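Local atomic coordinates of alpha-L-arabinosidase (Xanthomonas axonopodis pv. citri, PDB entry 6D25), a protein that probably hydrolyses alpha-L-arabinofuranosyl side groups of arabinoxylans, including those on di-substituted internal xyloses, as a GH51 arabinofuranosidase. Residues A[51-54]-A[59-62]; A[126-131]-A[337-342]. One frame throughout, in Å; residues are numbered along the deposited sequence.

Contact 1: A[51-54]-A[59-62]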
ATOM      1  N   GLN A  51      -9.680 -29.168   2.162  1.00 14.20           N
ATOM      2  CA  GLN A  51     -10.714 -28.611   3.005  1.00 14.51           C
ATOM      3  C   GLN A  51     -10.356 -27.143   3.298  1.00 14.72           C
ATOM      4  O   GLN A  51      -9.259 -26.665   3.005  1.00 14.38           O
ATOM      5  CB  GLN A  51     -10.843 -29.418   4.294  1.00 14.45           C
ATOM      6  CG  GLN A  51     -11.141 -30.909   4.095  1.00 14.93           C
ATOM      7  CD  GLN A  51     -12.579 -31.196   3.716  1.00 15.13           C
ATOM      8  OE1 GLN A  51     -13.477 -30.370   3.882  1.00 15.03           O
ATOM      9  NE2 GLN A  51     -12.811 -32.391   3.188  1.00 15.73           N
ATOM     10  N   PHE A  52     -11.325 -26.440   3.867  1.00 15.10           N
ATOM     11  CA  PHE A  52     -11.261 -25.010   4.051  1.00 14.98           C
ATOM     12  C   PHE A  52     -12.007 -24.657   5.329  1.00 15.25           C
ATOM     13  O   PHE A  52     -13.217 -24.842   5.407  1.00 14.84           O
ATOM     14  CB  PHE A  52     -11.848 -24.348   2.796  1.00 15.52           C
ATOM     15  CG  PHE A  52     -12.075 -22.867   2.843  1.00 15.83           C
ATOM     16  CD1 PHE A  52     -11.291 -22.037   3.647  1.00 16.57           C
ATOM     17  CD2 PHE A  52     -13.072 -22.302   2.064  1.00 16.12           C
ATOM     18  CE1 PHE A  52     -11.548 -20.675   3.692  1.00 16.15           C
ATOM     19  CE2 PHE A  52     -13.324 -20.932   2.125  1.00 16.56           C
ATOM     20  CZ  PHE A  52     -12.560 -20.131   2.931  1.00 16.31           C
ATOM     21  N   ALA A  53     -11.270 -24.151   6.329  1.00 15.67           N
ATOM     22  CA  ALA A  53     -11.828 -23.853   7.628  1.00 16.29           C
ATOM     23  C   ALA A  53     -11.624 -22.373   7.973  1.00 16.34           C
ATOM     24  O   ALA A  53     -10.621 -22.016   8.643  1.00 16.89           O
ATOM     25  CB  ALA A  53     -11.208 -24.749   8.656  1.00 16.40           C
ATOM     26  N   GLU A  54     -12.566 -21.521   7.561  1.00 15.59           N
ATOM     27  CA  GLU A  54     -12.539 -20.116   7.891  1.00 15.49           C
ATOM     28  C   GLU A  54     -13.012 -19.933   9.325  1.00 15.39           C
ATOM     29  O   GLU A  54     -13.843 -20.707   9.820  1.00 15.97           O
ATOM     30  CB  GLU A  54     -13.444 -19.323   6.939  1.00 15.98           C
ATOM     31  CG  GLU A  54     -13.431 -17.809   7.120  1.00 16.61           C
ATOM     32  CD  GLU A  54     -14.048 -17.020   5.975  1.00 16.99           C
ATOM     33  OE1 GLU A  54     -14.634 -17.664   5.065  1.00 17.60           O
ATOM     34  OE2 GLU A  54     -13.962 -15.761   5.978  1.00 17.28           O
ATOM     35  N   GLY A  59     -17.697 -22.903  12.643  1.00 15.17           N
ATOM     36  CA  GLY A  59     -16.789 -23.709  11.892  1.00 15.09           C
ATOM     37  C   GLY A  59     -15.507 -24.030  12.618  1.00 15.77           C
ATOM     38  O   GLY A  59     -14.943 -25.111  12.403  1.00 16.06           O
ATOM     39  N   ILE A  60     -15.040 -23.113  13.465  1.00 15.48           N
ATOM     40  CA  ILE A  60     -13.856 -23.347  14.268  1.00 16.34           C
ATOM     41  C   ILE A  60     -14.269 -23.588  15.719  1.00 16.04           C
ATOM     42  O   ILE A  60     -13.938 -24.640  16.292  1.00 15.63           O
ATOM     43  CB  ILE A  60     -12.867 -22.166  14.145  1.00 16.50           C
ATOM     44  CG1 ILE A  60     -12.338 -22.044  12.712  1.00 16.83           C
ATOM     45  CG2 ILE A  60     -11.752 -22.297  15.156  1.00 17.59           C
ATOM     46  CD1 ILE A  60     -11.478 -23.151  12.250  1.00 17.29           C
ATOM     47  N   TYR A  61     -14.947 -22.628  16.297  1.00 16.45           N
ATOM     48  CA  TYR A  61     -15.379 -22.706  17.696  1.00 17.07           C
ATOM     49  C   TYR A  61     -16.645 -23.568  17.766  1.00 18.13           C
ATOM     50  O   TYR A  61     -17.702 -23.133  17.313  1.00 18.17           O
ATOM     51  CB  TYR A  61     -15.609 -21.300  18.291  1.00 17.26           C
ATOM     52  CG  TYR A  61     -14.321 -20.502  18.256  1.00 17.32           C
ATOM     53  CD1 TYR A  61     -13.263 -20.841  19.092  1.00 17.42           C
ATOM     54  CD2 TYR A  61     -14.124 -19.490  17.333  1.00 17.07           C
ATOM     55  CE1 TYR A  61     -12.032 -20.214  18.985  1.00 17.48           C
ATOM     56  CE2 TYR A  61     -12.898 -18.858  17.226  1.00 17.25           C
ATOM     57  CZ  TYR A  61     -11.853 -19.198  18.091  1.00 17.04           C
ATOM     58  OH  TYR A  61     -10.661 -18.547  18.032  1.00 15.89           O
ATOM     59  N   GLY A  62     -16.497 -24.759  18.364  1.00 18.74           N
ATOM     60  CA  GLY A  62     -17.564 -25.734  18.367  1.00 19.47           C
ATOM     61  C   GLY A  62     -17.323 -26.818  17.337  1.00 19.38           C
ATOM     62  O   GLY A  62     -17.339 -27.977  17.658  1.00 19.82           O
TER

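Contact 2: A[126-131]-A[337-342]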
ATOM      1  N   GLY A 126     -21.395 -11.977  11.020  1.00 20.99           N
ATOM      2  CA  GLY A 126     -22.282 -11.723  12.131  1.00 22.33           C
ATOM      3  C   GLY A 126     -21.846 -10.571  13.036  1.00 22.63           C
ATOM      4  O   GLY A 126     -22.592 -10.177  13.925  1.00 22.66           O
ATOM      5  N   GLY A 127     -20.654 -10.034  12.843  1.00 22.65           N
ATOM      6  CA  GLY A 127     -20.142  -8.995  13.730  1.00 23.31           C
ATOM      7  C   GLY A 127     -19.950  -9.495  15.165  1.00 22.92           C
ATOM      8  O   GLY A 127     -20.015  -8.711  16.109  1.00 23.21           O
ATOM      9  N   VAL A 128     -19.725 -10.789  15.342  1.00 22.32           N
ATOM     10  CA  VAL A 128     -19.569 -11.396  16.674  1.00 22.21           C
ATOM     11  C   VAL A 128     -18.089 -11.335  17.108  1.00 21.21           C
ATOM     12  O   VAL A 128     -17.171 -11.166  16.316  1.00 20.70           O
ATOM     13  CB  VAL A 128     -20.082 -12.850  16.668  1.00 22.56           C
ATOM     14  CG1 VAL A 128     -21.584 -12.915  16.369  1.00 23.72           C
ATOM     15  CG2 VAL A 128     -19.279 -13.739  15.715  1.00 22.17           C
ATOM     16  N   GLU A 129     -17.863 -11.584  18.375  1.00 21.26           N
ATOM     17  CA  GLU A 129     -16.539 -11.596  18.973  1.00 21.94           C
ATOM     18  C   GLU A 129     -15.735 -12.813  18.477  1.00 20.72           C
ATOM     19  O   GLU A 129     -16.274 -13.899  18.346  1.00 19.84           O
ATOM     20  CB  GLU A 129     -16.654 -11.596  20.500  1.00 24.79           C
ATOM     21  CG  GLU A 129     -17.042 -10.237  20.993  1.00 30.07           C
ATOM     22  CD  GLU A 129     -17.660 -10.198  22.373  1.00 35.81           C
ATOM     23  OE1 GLU A 129     -17.176 -11.049  23.228  1.00 41.29           O
ATOM     24  OE2 GLU A 129     -18.632  -9.366  22.566  1.00 35.60           O
ATOM     25  N   GLU A 130     -14.460 -12.575  18.199  1.00 18.83           N
ATOM     26  CA  GLU A 130     -13.483 -13.594  17.901  1.00 17.78           C
ATOM     27  C   GLU A 130     -12.450 -13.608  19.050  1.00 17.38           C
ATOM     28  O   GLU A 130     -11.738 -12.620  19.249  1.00 16.94           O
ATOM     29  CB  GLU A 130     -12.839 -13.235  16.555  1.00 17.64           C
ATOM     30  CG  GLU A 130     -11.514 -13.930  16.247  1.00 17.37           C
ATOM     31  CD  GLU A 130     -11.610 -15.442  16.184  1.00 17.58           C
ATOM     32  OE1 GLU A 130     -12.394 -15.943  15.351  1.00 18.32           O
ATOM     33  OE2 GLU A 130     -10.905 -16.135  16.998  1.00 18.14           O
ATOM     34  N   SER A 131     -12.400 -14.685  19.820  1.00 17.23           N
ATOM     35  CA  SER A 131     -11.550 -14.787  21.038  1.00 17.02           C
ATOM     36  C   SER A 131     -10.065 -14.947  20.676  1.00 16.57           C
ATOM     37  O   SER A 131      -9.192 -14.718  21.507  1.00 16.94           O
ATOM     38  CB  SER A 131     -11.976 -15.964  21.863  1.00 17.40           C
ATOM     39  OG  SER A 131     -11.652 -17.163  21.190  1.00 16.34           O
ATOM     40  N   PRO A 337     -27.817 -15.593  10.087  1.00 22.72           N
ATOM     41  CA  PRO A 337     -27.483 -15.669   8.667  1.00 22.64           C
ATOM     42  C   PRO A 337     -25.997 -15.441   8.373  1.00 21.55           C
ATOM     43  O   PRO A 337     -25.500 -15.906   7.351  1.00 20.47           O
ATOM     44  CB  PRO A 337     -28.300 -14.566   7.949  1.00 23.96           C
ATOM     45  CG  PRO A 337     -29.153 -13.920   9.008  1.00 25.07           C
ATOM     46  CD  PRO A 337     -28.760 -14.493  10.357  1.00 24.54           C
ATOM     47  N   GLY A 338     -25.278 -14.746   9.266  1.00 21.29           N
ATOM     48  CA  GLY A 338     -23.849 -14.561   9.097  1.00 20.34           C
ATOM     49  C   GLY A 338     -23.045 -15.825   9.415  1.00 19.86           C
ATOM     50  O   GLY A 338     -21.821 -15.807   9.214  1.00 19.86           O
ATOM     51  N   PHE A 339     -23.667 -16.937   9.839  1.00 18.53           N
ATOM     52  CA  PHE A 339     -22.935 -18.185  10.194  1.00 18.50           C
ATOM     53  C   PHE A 339     -22.996 -19.248   9.089  1.00 17.74           C
ATOM     54  O   PHE A 339     -22.395 -20.309   9.227  1.00 17.29           O
ATOM     55  CB  PHE A 339     -23.503 -18.770  11.486  1.00 19.58           C
ATOM     56  CG  PHE A 339     -23.201 -18.008  12.750  1.00 20.31           C
ATOM     57  CD1 PHE A 339     -22.524 -16.797  12.720  1.00 21.21           C
ATOM     58  CD2 PHE A 339     -23.597 -18.512  13.978  1.00 22.13           C
ATOM     59  CE1 PHE A 339     -22.208 -16.134  13.905  1.00 21.83           C
ATOM     60  CE2 PHE A 339     -23.316 -17.829  15.156  1.00 23.30           C
ATOM     61  CZ  PHE A 339     -22.585 -16.656  15.118  1.00 22.76           C
ATOM     62  N   LEU A 340     -23.731 -18.948   8.017  1.00 17.43           N
ATOM     63  CA  LEU A 340     -23.817 -19.782   6.814  1.00 17.35           C
ATOM     64  C   LEU A 340     -24.128 -21.250   7.155  1.00 17.35           C
ATOM     65  O   LEU A 340     -23.510 -22.141   6.590  1.00 17.00           O
ATOM     66  CB  LEU A 340     -22.522 -19.670   6.031  1.00 17.10           C
ATOM     67  CG  LEU A 340     -22.117 -18.268   5.593  1.00 17.42           C
ATOM     68  CD1 LEU A 340     -20.932 -18.351   4.644  1.00 17.40           C
ATOM     69  CD2 LEU A 340     -23.269 -17.469   4.969  1.00 18.49           C
ATOM     70  N   GLN A 341     -25.124 -21.493   8.000  1.00 17.75           N
ATOM     71  CA  GLN A 341     -25.485 -22.841   8.370  1.00 18.05           C
ATOM     72  C   GLN A 341     -26.587 -23.328   7.438  1.00 18.71           C
ATOM     73  O   GLN A 341     -27.632 -22.706   7.326  1.00 18.62           O
ATOM     74  CB  GLN A 341     -25.919 -22.909   9.834  1.00 19.45           C
ATOM     75  CG  GLN A 341     -24.810 -22.447  10.762  1.00 19.78           C
ATOM     76  CD  GLN A 341     -25.164 -22.471  12.229  1.00 21.82           C
ATOM     77  OE1 GLN A 341     -26.351 -22.530  12.606  1.00 23.62           O
ATOM     78  NE2 GLN A 341     -24.114 -22.402  13.052  1.00 20.40           N
ATOM     79  N   GLN A 342     -26.312 -24.430   6.744  1.00 17.85           N
ATOM     80  CA  GLN A 342     -27.256 -25.011   5.811  1.00 18.38           C
ATOM     81  C   GLN A 342     -27.180 -26.539   5.974  1.00 17.90           C
ATOM     82  O   GLN A 342     -26.152 -27.065   6.418  1.00 18.09           O
ATOM     83  CB  GLN A 342     -26.947 -24.560   4.382  1.00 17.84           C
ATOM     84  CG  GLN A 342     -25.562 -24.965   3.889  1.00 17.43           C
ATOM     85  CD  GLN A 342     -25.123 -24.331   2.578  1.00 17.40           C
ATOM     86  OE1 GLN A 342     -25.390 -23.150   2.341  1.00 17.64           O
ATOM     87  NE2 GLN A 342     -24.432 -25.088   1.743  1.00 15.96           N
TER

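Contact 1: A[51-54]-A[59-62]
Glu54, whose backbone carbonyl meets Ile60, carries a carboxylate gripped at both oxygens by groups beyond the two segments. OE2 accepts hydrogen bonds from Phe101 N and the indole NE1 of Trp125, while OE1 is hydrogen-bonded to Gln373 NE2 and to a bound glycerol. CB points away from 59-62, and the extended side chain, with CG anti to the backbone N (chi1 -176°), carries the carboxylate away from that segment while the carbonyl of Glu54 stays by Ile60.

Across the contact Ile60 packs its hydrocarbon against two backbone carbonyls and one methyl group; no hydrogen bond joins the segments. The long branch of Ile60 does the touching: CG1 lies 3.5 Å from Glu54 O, and CD1 reaches the methyl group of Ala53, with 3.9 Å between Ile60 CD1 and Ala53 CB. CD1 also lies 3.9 Å from Ala53 O, a buried oxygen with no hydrogen-bond partner in the model. The other branch, CG2, lies over the ring of the next residue, 4.1 Å above the Tyr61 plane at its centre.

Backbone bonds from Gln51 and Ala53 to Arg95 tie 51-54 to strand 93-96. This is the end of the first strand of a (beta/alpha)8 barrel folding into its loop, and the glycerol held by Glu54 is consistent with a pocket at the barrel mouth.

Contact 2: A[126-131]-A[337-342]
The aromatic side chain of Phe339 reaches across to Val128 with the outer part of its ring. From CB, which points neither at the facing segment nor away from it, the chain runs to a CG anti to the carbonyl carbon (chi1 -71°). A chi2 of 4° then sets the ring nearly coplanar with the CA-CB bond, and CD1 leads out to the two atoms that make contact. CE1 meets both methyls of the valine, at 4.1 Å from Val128 CG1 and 4.2 Å from Val128 CG2. At the tip, Phe339 CZ is again 4.1 Å from Val128 CG1. That methyl lies at the ring edge, near its plane, so the pair packs as hydrocarbon against a ring rim and not over a face.

Val128 comes from the opposite direction, its CB directed toward 337-342. Beside this pair the backbones approach at two glycines: Gly338, without a side chain, lets Gly126 N come within 4.0 Å of its CA, and bare Gly126 lies beside the Phe339 ring. Hydrogen bonds across the interface are absent; Gly338 N is instead bonded to Asn336 OD1.

Val128 and Glu130 pair through their backbones with strand 120-122, forming an antiparallel beta hairpin. This packing joins the hairpin, which follows strand 93-96, to the loop after strand 319-325 on the C-terminal side of a (beta/alpha)8 barrel.

In the fold
Both contacts involve the regions following barrel strands, but at different depths. Contact 1 is buried and local, folding the loop after strand 51-52 back onto its own strand end; contact 2 lies at the surface and brings together segments more than 200 residues apart in sequence. Neither has a hydrogen bond between its segments. Contact 1 sets an isoleucine against backbone carbonyls and a methyl; contact 2 pairs a valine with a ring edge beside two close glycines. Their centres are 11 Å apart, and Tyr61 OH, 2.6 Å from Glu130 OE2 in a probable hydrogen bond, connects 59-62 to 126-131. Glu129 OE2, in contact 2, is hydrogen-bonded to Arg176 N of a second subunit.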